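Local coordinates for putative uncharacterized protein (Bacteroides vulgatus, PDB 4F7A) that probably binds mucin O-glycans at the outer membrane as a SusD/RagB-family lipoprotein with a TPR-like helical fold, at residues 45-49 with 50-54; 81-84 with 85-89; 184-188 with 189-193. One frame throughout, in Å; residues are numbered along the deposited sequence.

In the fold
Contacts 1 and 2 lie in the buried part of the chain, about 8 Å apart between centres, and touch: T48 of helix 44-51 meets S84 at the start of helix 84-104, and N53 ND2 bonds to W81 O. Both are helix ends, one finishing and one starting, so their chemistry is backbone bonding overlaid by aromatic and amide side chains. Contact 3, 184-188 with 189-193, stands apart, its centre about 26 Å from that of contact 1, and is only partly buried. It belongs to the loop ahead of helix 193-210, where no helical ladder exists and an asparagine side chain does the bonding, backed by two cysteines.

Contact 1: 45-49 with 50-54; sequences PWQTF and QNLNH
The carbonyl oxygen of W46 is gripped by two successive amides. Q50 N lies 3.0 Å from W46 O (166° at the hydrogen), and N51 N adds a weak bond to the same oxygen. One residue further along, L52 N donates to Q47 O at 2.9 Å. The Q50 bond is an ordinary i to i+4 helix bond; those of N51 and L52, i to i+5, mark a wider, pi-type turn near the end of helix 44-51. Over this end lies the W46 indole, swung out with CG anti to the backbone N (chi1 -179°) so that its six-membered ring reaches N51: CZ3 stands 3.5 Å from N51 CB, with ring and amide planes only 24° apart. The extended Q50 chain passes the NE1 and CZ2 side of the indole, its CG 3.9 Å from W46 CZ2. A broad, flat indole suits this place because it can pack against two amide side chains at once, while V255 of helix 251-257 touches both W46 and N51. With an alanine in place of W46, N51 CB and Q50 CG would probably lose the surface they lie against, opening a gap beside them. The amide ends are tethered elsewhere: Q50 NE2 and N51 ND2 both bond to D55, and Q50 OE1 to R127. On another side of the turn, Q47 CG rests 3.9 Å from L52 CD1, a methylene against a methyl, and beyond it the glutamine amide uses a water to reach N51: Q47 NE2 donates to that water at 2.9 Å, and the water donates to N51 OD1.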
loop_
_atom_site.group_PDB
_atom_site.type_symbol
_atom_site.label_atom_id
_atom_site.label_comp_id
_atom_site.label_asym_id
_atom_site.label_seq_id
_atom_site.Cartn_x
_atom_site.Cartn_y
_atom_site.Cartn_z
ATOM N N PRO A 45 1.929 9.916 -14.966
ATOM C CA PRO A 45 2.662 10.117 -13.689
ATOM C C PRO A 45 2.514 8.970 -12.708
ATOM O O PRO A 45 3.507 8.516 -12.127
ATOM C CB PRO A 45 2.048 11.406 -13.126
ATOM C CG PRO A 45 1.574 12.116 -14.355
ATOM C CD PRO A 45 0.971 11.006 -15.171
ATOM N N TRP A 46 1.297 8.449 -12.570
ATOM C CA TRP A 46 1.051 7.331 -11.670
ATOM C C TRP A 46 1.888 6.113 -12.056
ATOM O O TRP A 46 2.315 5.352 -11.183
ATOM C CB TRP A 46 -0.437 6.976 -11.629
ATOM C CG TRP A 46 -0.723 5.852 -10.706
ATOM C CD1 TRP A 46 -0.888 5.930 -9.350
ATOM C CD2 TRP A 46 -0.808 4.462 -11.041
ATOM N NE1 TRP A 46 -1.105 4.693 -8.833
ATOM C CE2 TRP A 46 -1.065 3.763 -9.841
ATOM C CE3 TRP A 46 -0.756 3.747 -12.241
ATOM C CZ2 TRP A 46 -1.219 2.371 -9.797
ATOM C CZ3 TRP A 46 -0.938 2.347 -12.199
ATOM C CH2 TRP A 46 -1.139 1.682 -10.981
ATOM N N GLN A 47 2.142 5.933 -13.354
ATOM C CA GLN A 47 2.862 4.758 -13.804
ATOM C C GLN A 47 4.236 4.662 -13.143
ATOM O O GLN A 47 4.642 3.577 -12.736
ATOM C CB GLN A 47 2.981 4.700 -15.325
ATOM C CG GLN A 47 3.713 3.421 -15.827
ATOM C CD GLN A 47 3.964 3.439 -17.338
ATOM O OE1 GLN A 47 4.241 4.491 -17.906
ATOM N NE2 GLN A 47 3.901 2.272 -17.976
ATOM N N THR A 48 4.939 5.790 -13.011
ATOM C CA THR A 48 6.241 5.811 -12.284
ATOM C C THR A 48 6.131 6.062 -10.785
ATOM O O THR A 48 6.997 5.640 -10.021
ATOM C CB THR A 48 7.242 6.828 -12.914
ATOM O OG1 THR A 48 6.772 8.166 -12.703
ATOM C CG2 THR A 48 7.411 6.574 -14.434
ATOM N N PHE A 49 5.082 6.756 -10.353
ATOM C CA PHE A 49 4.767 6.936 -8.917
ATOM C C PHE A 49 4.750 5.581 -8.215
ATOM O O PHE A 49 5.475 5.347 -7.241
ATOM C CB PHE A 49 3.387 7.631 -8.784
ATOM C CG PHE A 49 3.053 8.154 -7.386
ATOM C CD1 PHE A 49 2.664 7.307 -6.371
ATOM C CD2 PHE A 49 3.055 9.514 -7.125
ATOM C CE1 PHE A 49 2.337 7.815 -5.106
ATOM C CE2 PHE A 49 2.716 10.018 -5.889
ATOM C CZ PHE A 49 2.375 9.173 -4.875
ATOM N N GLN A 50 3.978 4.664 -8.778
ATOM C CA GLN A 50 3.731 3.394 -8.141
ATOM C C GLN A 50 3.828 2.146 -9.019
ATOM O O GLN A 50 4.292 1.103 -8.542
ATOM C CB GLN A 50 2.348 3.511 -7.489
ATOM C CG GLN A 50 1.656 2.281 -7.152
ATOM C CD GLN A 50 0.565 2.476 -6.096
ATOM O OE1 GLN A 50 0.184 3.606 -5.707
ATOM N NE2 GLN A 50 0.048 1.368 -5.654
ATOM N N ASN A 51 3.343 2.192 -10.260
ATOM C CA ASN A 51 3.167 0.941 -10.999
ATOM C C ASN A 51 4.477 0.256 -11.355
ATOM O O ASN A 51 4.583 -0.978 -11.260
ATOM C CB ASN A 51 2.318 1.124 -12.259
ATOM C CG ASN A 51 1.786 -0.188 -12.791
ATOM O OD1 ASN A 51 2.007 -0.516 -13.953
ATOM N ND2 ASN A 51 1.072 -0.969 -11.927
ATOM N N LEU A 52 5.481 1.044 -11.731
ATOM C CA LEU A 52 6.791 0.478 -12.054
ATOM C C LEU A 52 7.733 0.315 -10.846
ATOM O O LEU A 52 8.893 -0.091 -11.005
ATOM C CB LEU A 52 7.468 1.281 -13.140
ATOM C CG LEU A 52 6.871 1.192 -14.537
ATOM C CD1 LEU A 52 7.444 2.311 -15.400
ATOM C CD2 LEU A 52 7.122 -0.184 -15.195
ATOM N N ASN A 53 7.242 0.634 -9.652
ATOM C CA ASN A 53 7.970 0.400 -8.415
ATOM C C ASN A 53 7.178 -0.560 -7.503
ATOM O O ASN A 53 7.224 -1.776 -7.659
ATOM C CB ASN A 53 8.238 1.748 -7.730
ATOM C CG ASN A 53 9.099 2.643 -8.557
ATOM O OD1 ASN A 53 10.309 2.420 -8.670
ATOM N ND2 ASN A 53 8.504 3.666 -9.124
ATOM N N HIS A 54 6.392 -0.001 -6.605
ATOM C CA HIS A 54 5.718 -0.775 -5.566
ATOM C C HIS A 54 4.856 -1.903 -6.110
ATOM O O HIS A 54 4.804 -2.961 -5.520
ATOM C CB HIS A 54 4.832 0.142 -4.724
ATOM C CG HIS A 54 5.514 1.399 -4.296
ATOM N ND1 HIS A 54 5.930 2.361 -5.194
ATOM C CD2 HIS A 54 5.796 1.886 -3.063
ATOM C CE1 HIS A 54 6.473 3.370 -4.531
ATOM N NE2 HIS A 54 6.409 3.103 -3.237
HETATM O O HOH W 1 3.627 -0.050 -16.217
#

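Contact 2: 81-84 with 85-89; sequences WTAS and AWNYT
A85 opens the second segment with its methyl CB 3.7 Å from S84 C. Its backbone N donates to a water at 2.8 Å, and that water probably donates in turn to W81 O, bridging the break between helix 79-82 and helix 84-104. W86 adds little side-chain contact here beyond its CB, 3.4 Å from A83 O. Its indole leads elsewhere, to D477. N87 begins the regular ladder: its N bonds to A83 O at 2.9 Å, while its amide folds back over the preceding turn with CG beside the backbone N (chi1 -67°), bringing ND2 3.5 Å from A83 CB. A small alanine suits that spot, since the amide lies right against its methyl. N87 ND2 also donates to a water shared with S84 OG, although the amide's direct partners are S474 and D476. At Y88, N donates to S84 O at 3.0 Å (170° at the hydrogen), and the ring atom CE2 of Y88 lies 3.8 Å from S84 CB. T89 turns back onto its own helix: OG1 donates to A85 O at 2.8 Å, which gives the buried hydroxyl a partner there. T89 N reaches that oxygen from the opposite face of the carbonyl plane. Around this first turn, A85 and T89 pack on helix 111-132, Y88 and T89 touch helix 44-51, and S84 OG bonds to T48 there.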
loop_
_atom_site.group_PDB
_atom_site.type_symbol
_atom_site.label_atom_id
_atom_site.label_comp_id
_atom_site.label_asym_id
_atom_site.label_seq_id
_atom_site.Cartn_x
_atom_site.Cartn_y
_atom_site.Cartn_z
ATOM N N TRP A 81 12.237 6.961 -12.208
ATOM C CA TRP A 81 11.068 6.204 -11.741
ATOM C C TRP A 81 11.004 6.154 -10.226
ATOM O O TRP A 81 9.949 6.381 -9.637
ATOM C CB TRP A 81 11.095 4.771 -12.241
ATOM C CG TRP A 81 11.122 4.596 -13.721
ATOM C CD1 TRP A 81 11.067 5.558 -14.680
ATOM C CD2 TRP A 81 11.153 3.346 -14.403
ATOM N NE1 TRP A 81 11.107 4.980 -15.931
ATOM C CE2 TRP A 81 11.159 3.617 -15.780
ATOM C CE3 TRP A 81 11.235 2.016 -13.975
ATOM C CZ2 TRP A 81 11.198 2.605 -16.737
ATOM C CZ3 TRP A 81 11.278 1.017 -14.927
ATOM C CH2 TRP A 81 11.273 1.316 -16.290
ATOM N N THR A 82 12.125 5.829 -9.580
ATOM C CA THR A 82 12.103 5.692 -8.142
ATOM C C THR A 82 11.871 7.004 -7.388
ATOM O O THR A 82 11.420 6.977 -6.244
ATOM C CB THR A 82 13.374 5.010 -7.603
ATOM O OG1 THR A 82 14.496 5.845 -7.853
ATOM C CG2 THR A 82 13.568 3.589 -8.223
ATOM N N ALA A 83 12.167 8.142 -8.016
ATOM C CA ALA A 83 11.970 9.440 -7.382
ATOM C C ALA A 83 10.519 9.931 -7.441
ATOM O O ALA A 83 10.166 10.922 -6.789
ATOM C CB ALA A 83 12.867 10.489 -8.062
ATOM N N SER A 84 9.690 9.286 -8.259
ATOM C CA SER A 84 8.390 9.840 -8.593
ATOM C C SER A 84 7.418 10.008 -7.431
ATOM O O SER A 84 6.745 11.035 -7.342
ATOM C CB SER A 84 7.741 9.040 -9.721
ATOM O OG SER A 84 8.371 9.374 -10.944
ATOM N N ALA A 85 7.335 9.025 -6.541
ATOM C CA ALA A 85 6.418 9.123 -5.403
ATOM C C ALA A 85 6.768 10.384 -4.583
ATOM O O ALA A 85 5.899 11.210 -4.266
ATOM C CB ALA A 85 6.480 7.862 -4.554
ATOM N N TRP A 86 8.057 10.549 -4.298
ATOM C CA TRP A 86 8.557 11.754 -3.621
ATOM C C TRP A 86 8.192 13.037 -4.397
ATOM O O TRP A 86 7.532 13.940 -3.859
ATOM C CB TRP A 86 10.094 11.681 -3.432
ATOM C CG TRP A 86 10.643 12.859 -2.681
ATOM C CD1 TRP A 86 10.824 14.122 -3.165
ATOM C CD2 TRP A 86 11.093 12.883 -1.316
ATOM N NE1 TRP A 86 11.340 14.933 -2.180
ATOM C CE2 TRP A 86 11.508 14.198 -1.035
ATOM C CE3 TRP A 86 11.178 11.918 -0.304
ATOM C CZ2 TRP A 86 12.003 14.583 0.218
ATOM C CZ3 TRP A 86 11.650 12.318 0.973
ATOM C CH2 TRP A 86 12.059 13.627 1.209
ATOM N N ASN A 87 8.583 13.089 -5.664
ATOM C CA ASN A 87 8.504 14.327 -6.440
ATOM C C ASN A 87 7.052 14.819 -6.600
ATOM O O ASN A 87 6.734 15.995 -6.354
ATOM C CB ASN A 87 9.132 14.142 -7.823
ATOM C CG ASN A 87 10.645 13.925 -7.780
ATOM O OD1 ASN A 87 11.301 14.186 -6.765
ATOM N ND2 ASN A 87 11.211 13.446 -8.905
ATOM N N TYR A 88 6.173 13.909 -7.001
ATOM C CA TYR A 88 4.784 14.267 -7.244
ATOM C C TYR A 88 4.073 14.650 -5.961
ATOM O O TYR A 88 3.275 15.585 -5.944
ATOM C CB TYR A 88 4.060 13.142 -7.997
ATOM C CG TYR A 88 4.577 12.953 -9.420
ATOM C CD1 TYR A 88 4.831 14.045 -10.244
ATOM C CD2 TYR A 88 4.820 11.678 -9.941
ATOM C CE1 TYR A 88 5.324 13.876 -11.547
ATOM C CE2 TYR A 88 5.283 11.497 -11.253
ATOM C CZ TYR A 88 5.543 12.600 -12.042
ATOM O OH TYR A 88 6.021 12.442 -13.332
ATOM N N THR A 89 4.350 13.938 -4.884
ATOM C CA THR A 89 3.699 14.198 -3.632
ATOM C C THR A 89 4.145 15.556 -3.061
ATOM O O THR A 89 3.307 16.360 -2.671
ATOM C CB THR A 89 3.931 13.072 -2.613
ATOM O OG1 THR A 89 3.430 11.834 -3.138
ATOM C CG2 THR A 89 3.201 13.386 -1.327
HETATM O O HOH W 2 8.192 6.374 -7.137
HETATM O O HOH W 3 9.702 11.929 -11.325
#

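Contact 3: 184-188 with 189-193; sequences SINMC and NCPTA
N186 sends its side chain across the loop to C190 and P191. Its CB sits 3.6 Å from C190 O, and the side chain runs on with CG anti to the backbone N (chi1 -174°), which carries the amide over the turn rather than out from it. CG itself comes 3.2 Å from C190 O. At the tip the two branches part. OD1 accepts from C190 N at 2.8 Å, the donor standing 40° out of the carbonyl plane, and from C188 N at 3.2 Å on the opposite face. The C188 bond, two residues on, makes this an Asx turn, and the second bond extends the grip to the far side of the loop, so a single oxygen ties down two amides that have no helix or sheet to serve them. Asparagine fits because its short side chain ends in both an acceptor for these amides and a donor. That donor, N186 ND2, lies against the proline, 3.4 Å from P191 CA. N186 ND2 also gives a hydrogen to a water at 3.1 Å; the water donates onward to N189 OD1. N189, at the bend, has positive phi (68°), a conformation asparagine tolerates better than most residues, and its ND2 is held by the carbonyls of D238 and N240. Beneath the turn, C188 SG and C190 SG approach to 3.9 Å, an apolar contact too long for a disulfide. Both cysteines pack on I241 of strand 241-243 and on W196 of helix 193-210, where small, weakly polar thiols suit a buried place between a strand and a helix.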
loop_
_atom_site.group_PDB
_atom_site.type_symbol
_atom_site.label_atom_id
_atom_site.label_comp_id
_atom_site.label_asym_id
_atom_site.label_seq_id
_atom_site.Cartn_x
_atom_site.Cartn_y
_atom_site.Cartn_z
ATOM N N SER A 184 -19.536 17.418 1.528
ATOM C CA SER A 184 -18.914 18.123 0.399
ATOM C C SER A 184 -17.472 17.712 0.086
ATOM O O SER A 184 -16.958 18.028 -0.987
ATOM C CB SER A 184 -18.958 19.640 0.609
ATOM O OG SER A 184 -18.181 20.071 1.723
ATOM N N ILE A 185 -16.825 17.025 1.026
ATOM C CA ILE A 185 -15.426 16.623 0.870
ATOM C C ILE A 185 -15.260 15.112 0.762
ATOM O O ILE A 185 -14.132 14.620 0.697
ATOM C CB ILE A 185 -14.522 17.162 2.036
ATOM C CG1 ILE A 185 -14.982 16.634 3.390
ATOM C CG2 ILE A 185 -14.534 18.658 2.056
ATOM C CD1 ILE A 185 -13.968 16.911 4.548
ATOM N N ASN A 186 -16.361 14.373 0.686
ATOM C CA ASN A 186 -16.271 12.914 0.642
ATOM C C ASN A 186 -15.870 12.378 -0.739
ATOM O O ASN A 186 -16.722 12.137 -1.586
ATOM C CB ASN A 186 -17.602 12.283 1.040
ATOM C CG ASN A 186 -17.513 10.767 1.144
ATOM O OD1 ASN A 186 -16.405 10.213 1.151
ATOM N ND2 ASN A 186 -18.665 10.096 1.225
HETATM N N MSE A 187 -14.583 12.172 -0.957
HETATM C CA MSE A 187 -14.134 11.343 -2.084
HETATM C C MSE A 187 -13.471 10.048 -1.641
HETATM O O MSE A 187 -12.836 9.406 -2.461
HETATM C CB MSE A 187 -13.123 12.109 -2.954
HETATM C CG MSE A 187 -13.723 13.235 -3.719
HETATM SE SE MSE A 187 -12.313 14.123 -4.729
HETATM C CE MSE A 187 -11.517 12.638 -5.686
ATOM N N CYS A 188 -13.614 9.654 -0.380
ATOM C CA CYS A 188 -12.916 8.454 0.116
ATOM C C CYS A 188 -13.845 7.461 0.813
ATOM O O CYS A 188 -13.367 6.563 1.504
ATOM C CB CYS A 188 -11.754 8.833 1.032
ATOM S SG CYS A 188 -12.282 9.750 2.483
ATOM N N ASN A 189 -15.152 7.593 0.585
ATOM C CA ASN A 189 -16.181 6.710 1.182
ATOM C C ASN A 189 -16.281 6.917 2.704
ATOM O O ASN A 189 -16.442 5.955 3.467
ATOM C CB ASN A 189 -15.972 5.241 0.799
ATOM C CG ASN A 189 -17.188 4.349 1.115
ATOM O OD1 ASN A 189 -18.335 4.806 1.086
ATOM N ND2 ASN A 189 -16.935 3.075 1.399
ATOM N N CYS A 190 -16.194 8.196 3.119
ATOM C CA CYS A 190 -16.451 8.620 4.500
ATOM C C CYS A 190 -17.550 9.688 4.492
ATOM O O CYS A 190 -17.283 10.885 4.360
ATOM C CB CYS A 190 -15.187 9.140 5.179
ATOM S SG CYS A 190 -13.975 7.863 5.483
ATOM N N PRO A 191 -18.801 9.252 4.581
ATOM C CA PRO A 191 -19.894 10.211 4.403
ATOM C C PRO A 191 -20.285 10.931 5.678
ATOM O O PRO A 191 -21.135 11.816 5.630
ATOM C CB PRO A 191 -21.056 9.326 3.947
ATOM C CG PRO A 191 -20.790 8.025 4.640
ATOM C CD PRO A 191 -19.288 7.862 4.545
ATOM N N THR A 192 -19.698 10.532 6.804
ATOM C CA THR A 192 -20.009 11.130 8.082
ATOM C C THR A 192 -18.737 11.364 8.885
ATOM O O THR A 192 -17.685 10.756 8.639
ATOM C CB THR A 192 -20.941 10.243 8.945
ATOM O OG1 THR A 192 -20.251 9.034 9.294
ATOM C CG2 THR A 192 -22.262 9.911 8.243
ATOM N N ALA A 193 -18.848 12.260 9.856
ATOM C CA ALA A 193 -17.749 12.505 10.814
ATOM C C ALA A 193 -17.320 11.226 11.535
ATOM O O ALA A 193 -16.124 10.931 11.627
ATOM C CB ALA A 193 -18.153 13.592 11.802
HETATM O O HOH W 4 -19.518 7.116 1.170
#